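Local coordinates for protein fibrinogen alpha subunit (Gallus gallus, PDB 1M1J) that joins the beta and gamma chains in fibrinogen, which thrombin probably cleaves into monomers that polymerise as the insoluble fibrin matrix of blood clots, at residues 87-90 with 91-95; 181-184 with 185-189; 133-136 with 137-141. All coordinates share one frame; numbering follows the deposited sequence.

Contact 1. Residues 87-90 with 91-95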
loop_
_atom_site.group_PDB
_atom_site.type_symbol
_atom_site.label_atom_id
_atom_site.label_comp_id
_atom_site.label_asym_id
_atom_site.label_seq_id
_atom_site.Cartn_x
_atom_site.Cartn_y
_atom_site.Cartn_z
ATOM N N VAL D 87 -32.795 44.048 17.149
ATOM C CA VAL D 87 -33.083 45.112 16.189
ATOM C C VAL D 87 -34.591 45.214 16.000
ATOM O O VAL D 87 -35.083 46.078 15.276
ATOM C CB VAL D 87 -32.391 44.857 14.818
ATOM C CG1 VAL D 87 -32.753 45.955 13.823
ATOM C CG2 VAL D 87 -30.886 44.826 14.998
ATOM N N ILE D 88 -35.317 44.320 16.663
ATOM C CA ILE D 88 -36.770 44.313 16.608
ATOM C C ILE D 88 -37.311 44.831 17.933
ATOM O O ILE D 88 -38.162 45.721 17.958
ATOM C CB ILE D 88 -37.322 42.894 16.344
ATOM C CG1 ILE D 88 -37.085 42.519 14.880
ATOM C CG2 ILE D 88 -38.807 42.835 16.667
ATOM C CD1 ILE D 88 -37.562 41.130 14.509
ATOM N N VAL D 89 -36.810 44.280 19.035
ATOM C CA VAL D 89 -37.249 44.717 20.355
ATOM C C VAL D 89 -37.019 46.224 20.507
ATOM O O VAL D 89 -37.769 46.911 21.204
ATOM C CB VAL D 89 -36.497 43.959 21.471
ATOM C CG1 VAL D 89 -36.835 44.550 22.831
ATOM C CG2 VAL D 89 -36.883 42.490 21.435
ATOM N N GLU D 90 -35.986 46.730 19.839
ATOM C CA GLU D 90 -35.665 48.151 19.884
ATOM C C GLU D 90 -36.779 48.969 19.246
ATOM O O GLU D 90 -37.319 49.887 19.865
ATOM C CB GLU D 90 -34.352 48.432 19.151
ATOM C CG GLU D 90 -33.147 47.723 19.738
ATOM C CD GLU D 90 -31.837 48.234 19.167
ATOM O OE1 GLU D 90 -31.700 48.280 17.923
ATOM O OE2 GLU D 90 -30.944 48.586 19.968
ATOM N N THR D 91 -37.116 48.637 18.005
ATOM C CA THR D 91 -38.170 49.347 17.301
ATOM C C THR D 91 -39.518 49.082 17.971
ATOM O O THR D 91 -40.439 49.891 17.869
ATOM C CB THR D 91 -38.218 48.936 15.820
ATOM O OG1 THR D 91 -36.951 49.215 15.207
ATOM C CG2 THR D 91 -39.296 49.715 15.090
ATOM N N ILE D 92 -39.627 47.951 18.665
ATOM C CA ILE D 92 -40.852 47.598 19.384
ATOM C C ILE D 92 -40.941 48.458 20.645
ATOM O O ILE D 92 -42.011 48.616 21.238
ATOM C CB ILE D 92 -40.858 46.092 19.780
ATOM C CG1 ILE D 92 -41.132 45.237 18.544
ATOM C CG2 ILE D 92 -41.913 45.808 20.846
ATOM C CD1 ILE D 92 -42.484 45.494 17.913
ATOM N N ASN D 93 -39.802 49.015 21.047
ATOM C CA ASN D 93 -39.726 49.872 22.223
ATOM C C ASN D 93 -39.878 51.346 21.845
ATOM O O ASN D 93 -40.401 52.142 22.628
ATOM C CB ASN D 93 -38.404 49.636 22.946
ATOM C CG ASN D 93 -38.443 48.406 23.826
ATOM O OD1 ASN D 93 -37.406 47.926 24.284
ATOM N ND2 ASN D 93 -39.648 47.893 24.081
ATOM N N ILE D 94 -39.414 51.700 20.649
ATOM C CA ILE D 94 -39.545 53.063 20.154
ATOM C C ILE D 94 -41.010 53.321 19.802
ATOM O O ILE D 94 -41.612 54.298 20.248
ATOM C CB ILE D 94 -38.707 53.295 18.876
ATOM C CG1 ILE D 94 -37.245 53.525 19.248
ATOM C CG2 ILE D 94 -39.268 54.481 18.080
ATOM C CD1 ILE D 94 -36.397 54.038 18.095
ATOM N N LEU D 95 -41.576 52.429 18.996
ATOM C CA LEU D 95 -42.959 52.551 18.558
ATOM C C LEU D 95 -44.003 52.309 19.648
ATOM O O LEU D 95 -45.060 52.942 19.645
ATOM C CB LEU D 95 -43.201 51.613 17.369
ATOM C CG LEU D 95 -42.825 52.144 15.974
ATOM C CD1 LEU D 95 -41.484 52.879 15.997
ATOM C CD2 LEU D 95 -42.787 50.978 14.997
#
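Ile92 N bonds to Ile88 O at 2.8 Å where segments 87-90 and 91-95 follow one another as successive turns of helix 82-160, the alpha-chain strand of the fibrinogen coiled coil. The helix is kinked at the start of this contact, where the N atoms of Val87 and Ile88 lack a bond to the preceding turn. Further along, Glu90 O accepts twice: Ile94 N, at 2.9 Å, lies in the carbonyl plane, whereas Asn93 N stands well above it, 68° out, and so uses no lone-pair direction. One oxygen thus grips both the third and the fourth residue onward.

On the buried side, Ile88 and Ile92 run side by side, pointing the same way, and touch through Ile88 CG2 and Ile92 CG1, 3.8 Å apart. The contact follows from the torsions: Ile88 sets CG2 opposite its own backbone N, while Ile92 places CG1 beside its N (chi1 -75°), on the side of the preceding turn. Both isoleucines and Leu95 pack on apolar side chains of one partner chain, a chain of another protein, and Ile88 does so on the other partner chain as well; their spacing of four and then three residues is that of coiled-coil core positions. His219, in the part of the same chain that runs back along the helix, touches both isoleucines, and Phe220 reaches Ile92 and Asn93.

The outward side is more polar. Glu90 has a long, weak ion pair with Arg86, and Thr91 OG1 sits 3.7 Å from Val87 O. Val89 and Asn93 lie alongside one another, with Val89 CG1 3.7 Å from Asn93 OD1.

Contact 2. Residues 181-184 with 185-189; sequences NIQK and HLTQA
Ile182 packs against Leu186, and Lys184 is tied to Thr187, in a local contact within one helix: segments 181-184 and 185-189 are successive turns of the short helix 178-191, which lies antiparallel along helix 82-160 of the same chain. One side of the short helix is apolar. There Ile182 CG2 comes to 3.5 Å from Leu186 CD2, the two side chains lying alongside and pointing the same way. Ile182 also rests on Val145 of the long helix and Leu186 on Gln138 and Ile141, so a pair spaced by one turn forms part of the interface between the helices. Leu186 N bonds to Ile182 O at 3.1 Å, nearly straight at 165°.

The exposed side shows a different principle, a hydroxyl turned back onto its own helix. Thr187 keeps OG1 between its backbone N and carbonyl carbon (chi1 58°), the crowded position, and from there OG1 donates to Lys184 O at 2.7 Å. Gln188 N gives the same oxygen its regular helical bond at 3.1 Å. Both donors arrive from one face of the carbonyl, the hydroxyl being the farther out of plane.

His185 N makes weak bonds to Asn181 O and Ile182 O. The His185 ring lies obliquely to the first of these oxygens, with CD2 3.7 Å from Asn181 O, and its other neighbours include an apolar side chain of a chain of another protein. Running back along its own chain, the helix is consistent with the fourth strand that the alpha chain adds to the fibrinogen coiled coil.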
loop_
_atom_site.group_PDB
_atom_site.type_symbol
_atom_site.label_atom_id
_atom_site.label_comp_id
_atom_site.label_asym_id
_atom_site.label_seq_id
_atom_site.Cartn_x
_atom_site.Cartn_y
_atom_site.Cartn_z
ATOM N N ASN D 181 -92.069 104.380 3.038
ATOM C CA ASN D 181 -90.752 104.447 3.650
ATOM C C ASN D 181 -90.659 103.318 4.679
ATOM O O ASN D 181 -89.597 102.729 4.892
ATOM C CB ASN D 181 -90.557 105.806 4.320
ATOM C CG ASN D 181 -89.116 106.064 4.703
ATOM O OD1 ASN D 181 -88.757 107.171 5.098
ATOM N ND2 ASN D 181 -88.278 105.038 4.588
ATOM N N ILE D 182 -91.786 103.020 5.318
ATOM C CA ILE D 182 -91.836 101.944 6.293
ATOM C C ILE D 182 -91.687 100.646 5.528
ATOM O O ILE D 182 -90.886 99.788 5.890
ATOM C CB ILE D 182 -93.186 101.893 7.025
ATOM C CG1 ILE D 182 -93.377 103.156 7.857
ATOM C CG2 ILE D 182 -93.262 100.649 7.884
ATOM C CD1 ILE D 182 -92.214 103.456 8.763
ATOM N N GLN D 183 -92.470 100.513 4.461
ATOM C CA GLN D 183 -92.436 99.315 3.635
ATOM C C GLN D 183 -91.047 99.128 3.041
ATOM O O GLN D 183 -90.667 98.023 2.654
ATOM C CB GLN D 183 -93.477 99.407 2.520
ATOM C CG GLN D 183 -93.725 98.083 1.818
ATOM C CD GLN D 183 -94.232 96.999 2.764
ATOM O OE1 GLN D 183 -95.396 97.006 3.186
ATOM N NE2 GLN D 183 -93.351 96.061 3.107
ATOM N N LYS D 184 -90.289 100.214 2.972
ATOM C CA LYS D 184 -88.940 100.142 2.448
ATOM C C LYS D 184 -88.115 99.321 3.439
ATOM O O LYS D 184 -87.342 98.448 3.046
ATOM C CB LYS D 184 -88.359 101.546 2.306
ATOM C CG LYS D 184 -87.231 101.655 1.298
ATOM C CD LYS D 184 -86.815 103.108 1.093
ATOM C CE LYS D 184 -88.007 103.996 0.729
ATOM N NZ LYS D 184 -88.769 103.485 -0.448
ATOM N N HIS D 185 -88.295 99.599 4.728
ATOM C CA HIS D 185 -87.580 98.876 5.776
ATOM C C HIS D 185 -87.993 97.411 5.857
ATOM O O HIS D 185 -87.141 96.531 5.899
ATOM C CB HIS D 185 -87.810 99.526 7.139
ATOM C CG HIS D 185 -87.081 100.818 7.326
ATOM N ND1 HIS D 185 -85.742 100.964 7.034
ATOM C CD2 HIS D 185 -87.493 102.013 7.809
ATOM C CE1 HIS D 185 -85.361 102.193 7.330
ATOM N NE2 HIS D 185 -86.404 102.850 7.804
ATOM N N LEU D 186 -89.298 97.149 5.892
ATOM C CA LEU D 186 -89.794 95.777 5.971
ATOM C C LEU D 186 -89.136 94.874 4.932
ATOM O O LEU D 186 -88.775 93.734 5.231
ATOM C CB LEU D 186 -91.313 95.735 5.782
ATOM C CG LEU D 186 -92.210 96.080 6.970
ATOM C CD1 LEU D 186 -92.059 95.045 8.071
ATOM C CD2 LEU D 186 -91.847 97.453 7.472
ATOM N N THR D 187 -88.982 95.382 3.714
ATOM C CA THR D 187 -88.362 94.596 2.652
ATOM C C THR D 187 -86.865 94.476 2.916
ATOM O O THR D 187 -86.270 93.410 2.739
ATOM C CB THR D 187 -88.586 95.245 1.264
ATOM O OG1 THR D 187 -88.049 96.574 1.260
ATOM C CG2 THR D 187 -90.074 95.293 0.931
ATOM N N GLN D 188 -86.269 95.581 3.347
ATOM C CA GLN D 188 -84.845 95.641 3.659
ATOM C C GLN D 188 -84.480 94.643 4.762
ATOM O O GLN D 188 -83.362 94.138 4.806
ATOM C CB GLN D 188 -84.495 97.062 4.095
ATOM C CG GLN D 188 -83.078 97.275 4.574
ATOM C CD GLN D 188 -82.877 98.681 5.120
ATOM O OE1 GLN D 188 -83.054 99.670 4.404
ATOM N NE2 GLN D 188 -82.513 98.776 6.395
ATOM N N ALA D 189 -85.429 94.362 5.651
ATOM C CA ALA D 189 -85.202 93.421 6.743
ATOM C C ALA D 189 -85.501 92.004 6.285
ATOM O O ALA D 189 -85.060 91.032 6.900
ATOM C CB ALA D 189 -86.081 93.770 7.924
#

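Contact 3. Residues 133-136 with 137-141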
loop_
_atom_site.group_PDB
_atom_site.type_symbol
_atom_site.label_atom_id
_atom_site.label_comp_id
_atom_site.label_asym_id
_atom_site.label_seq_id
_atom_site.Cartn_x
_atom_site.Cartn_y
_atom_site.Cartn_z
ATOM N N ARG D 133 -88.810 83.388 15.538
ATOM C CA ARG D 133 -89.551 84.358 16.328
ATOM C C ARG D 133 -89.477 85.731 15.646
ATOM O O ARG D 133 -90.479 86.453 15.575
ATOM C CB ARG D 133 -88.960 84.427 17.733
ATOM C CG ARG D 133 -89.923 84.928 18.789
ATOM C CD ARG D 133 -89.220 85.115 20.125
ATOM N NE ARG D 133 -88.592 83.879 20.582
ATOM C CZ ARG D 133 -87.681 83.813 21.550
ATOM N NH1 ARG D 133 -87.285 84.920 22.168
ATOM N NH2 ARG D 133 -87.165 82.641 21.899
ATOM N N ILE D 134 -88.294 86.071 15.132
ATOM C CA ILE D 134 -88.081 87.341 14.443
ATOM C C ILE D 134 -88.849 87.436 13.131
ATOM O O ILE D 134 -89.431 88.478 12.831
ATOM C CB ILE D 134 -86.584 87.578 14.143
ATOM C CG1 ILE D 134 -85.850 87.926 15.436
ATOM C CG2 ILE D 134 -86.410 88.695 13.111
ATOM C CD1 ILE D 134 -84.350 88.092 15.260
ATOM N N LYS D 135 -88.846 86.365 12.342
ATOM C CA LYS D 135 -89.560 86.383 11.066
ATOM C C LYS D 135 -91.067 86.446 11.301
ATOM O O LYS D 135 -91.785 87.156 10.592
ATOM C CB LYS D 135 -89.213 85.154 10.222
ATOM C CG LYS D 135 -89.801 85.187 8.813
ATOM C CD LYS D 135 -89.326 84.006 7.974
ATOM C CE LYS D 135 -87.806 84.020 7.794
ATOM N NZ LYS D 135 -87.304 82.859 7.004
ATOM N N ALA D 136 -91.550 85.705 12.296
ATOM C CA ALA D 136 -92.974 85.724 12.610
ATOM C C ALA D 136 -93.339 87.171 12.910
ATOM O O ALA D 136 -94.346 87.685 12.421
ATOM C CB ALA D 136 -93.265 84.853 13.820
ATOM N N LEU D 137 -92.495 87.817 13.712
ATOM C CA LEU D 137 -92.682 89.211 14.091
ATOM C C LEU D 137 -92.745 90.098 12.853
ATOM O O LEU D 137 -93.659 90.906 12.716
ATOM C CB LEU D 137 -91.538 89.675 14.998
ATOM C CG LEU D 137 -91.673 91.037 15.685
ATOM C CD1 LEU D 137 -92.942 91.072 16.527
ATOM C CD2 LEU D 137 -90.462 91.278 16.565
ATOM N N GLN D 138 -91.788 89.947 11.943
ATOM C CA GLN D 138 -91.813 90.774 10.747
ATOM C C GLN D 138 -93.124 90.617 9.999
ATOM O O GLN D 138 -93.561 91.536 9.302
ATOM C CB GLN D 138 -90.668 90.446 9.789
ATOM C CG GLN D 138 -90.638 91.452 8.643
ATOM C CD GLN D 138 -89.540 91.217 7.636
ATOM O OE1 GLN D 138 -88.365 91.099 7.987
ATOM N NE2 GLN D 138 -89.915 91.165 6.363
ATOM N N ASN D 139 -93.751 89.454 10.133
ATOM C CA ASN D 139 -95.014 89.218 9.446
ATOM C C ASN D 139 -96.140 89.997 10.100
ATOM O O ASN D 139 -96.866 90.724 9.427
ATOM C CB ASN D 139 -95.361 87.725 9.421
ATOM C CG ASN D 139 -94.423 86.921 8.533
ATOM O OD1 ASN D 139 -93.968 87.400 7.487
ATOM N ND2 ASN D 139 -94.138 85.687 8.939
ATOM N N SER D 140 -96.276 89.840 11.414
ATOM C CA SER D 140 -97.316 90.526 12.169
ATOM C C SER D 140 -97.207 92.038 11.922
ATOM O O SER D 140 -98.211 92.724 11.729
ATOM C CB SER D 140 -97.164 90.212 13.660
ATOM O OG SER D 140 -98.382 90.419 14.358
ATOM N N ILE D 141 -95.980 92.545 11.920
ATOM C CA ILE D 141 -95.730 93.960 11.675
ATOM C C ILE D 141 -96.154 94.326 10.255
ATOM O O ILE D 141 -96.633 95.434 9.995
ATOM C CB ILE D 141 -94.229 94.287 11.841
ATOM C CG1 ILE D 141 -93.851 94.262 13.322
ATOM C CG2 ILE D 141 -93.911 95.623 11.213
ATOM C CD1 ILE D 141 -92.374 94.463 13.569
#
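Gln138 N bonds to Ile134 O at 2.9 Å (158°), and Ser140 N to Ala136 O at 3.1 Å. With Leu137 N on Arg133 O and Asn139 N on Lys135 O, they make an unbroken run of alpha-helical bonds. Asn139 N has a second, weak bond to Ala136 O.

The Asn139 side chain folds back over the preceding turn: its CG lies beside its own backbone N (chi1 -69°), which brings the amide close to the backbone there, with CG 3.4 Å from Lys135 O. ND2 is close to that oxygen too, but the angle is too poor for a hydrogen bond.

These turns belong to helix 82-160, a strand of the fibrinogen coiled coil, and their outer contacts are those of a bundle. Leu137 touches the preceding turn through CB, 3.3 Å from Ile134 O, and packs on an apolar side chain of one partner chain, a chain of another protein. Arg133 points away from 137-141, and its NH1 pairs with an acidic side chain of the other partner chain in a salt bridge between subunits. Gln138 stretches out fully extended, its end leading away from 133-136 to Leu186, Ala189 and Ser190 of helix 178-191.

How the contacts relate
All three contacts are partly buried turns of helix, but their surroundings differ. Contacts 1 and 2 each have an inward apolar side, built on Ile88 with Ile92 and on Ile182 with Leu186, and a more polar outward one. Contacts 1 and 3 share helix 82-160, with centres about 68 Å apart; contact 1 is kinked and meets the returning chain near residue 220, whereas contact 3 is regular and meets helix 178-191. Contact 2 lies on that later helix, its centre about 13 Å from that of contact 3, and Leu186 CD1 comes 3.7 Å from Ile141 CG2. In contact 3 Gln138 and Arg133 reach to helix 178-191 and to a partner chain. A side-chain hydroxyl bond to the backbone distinguishes contact 2.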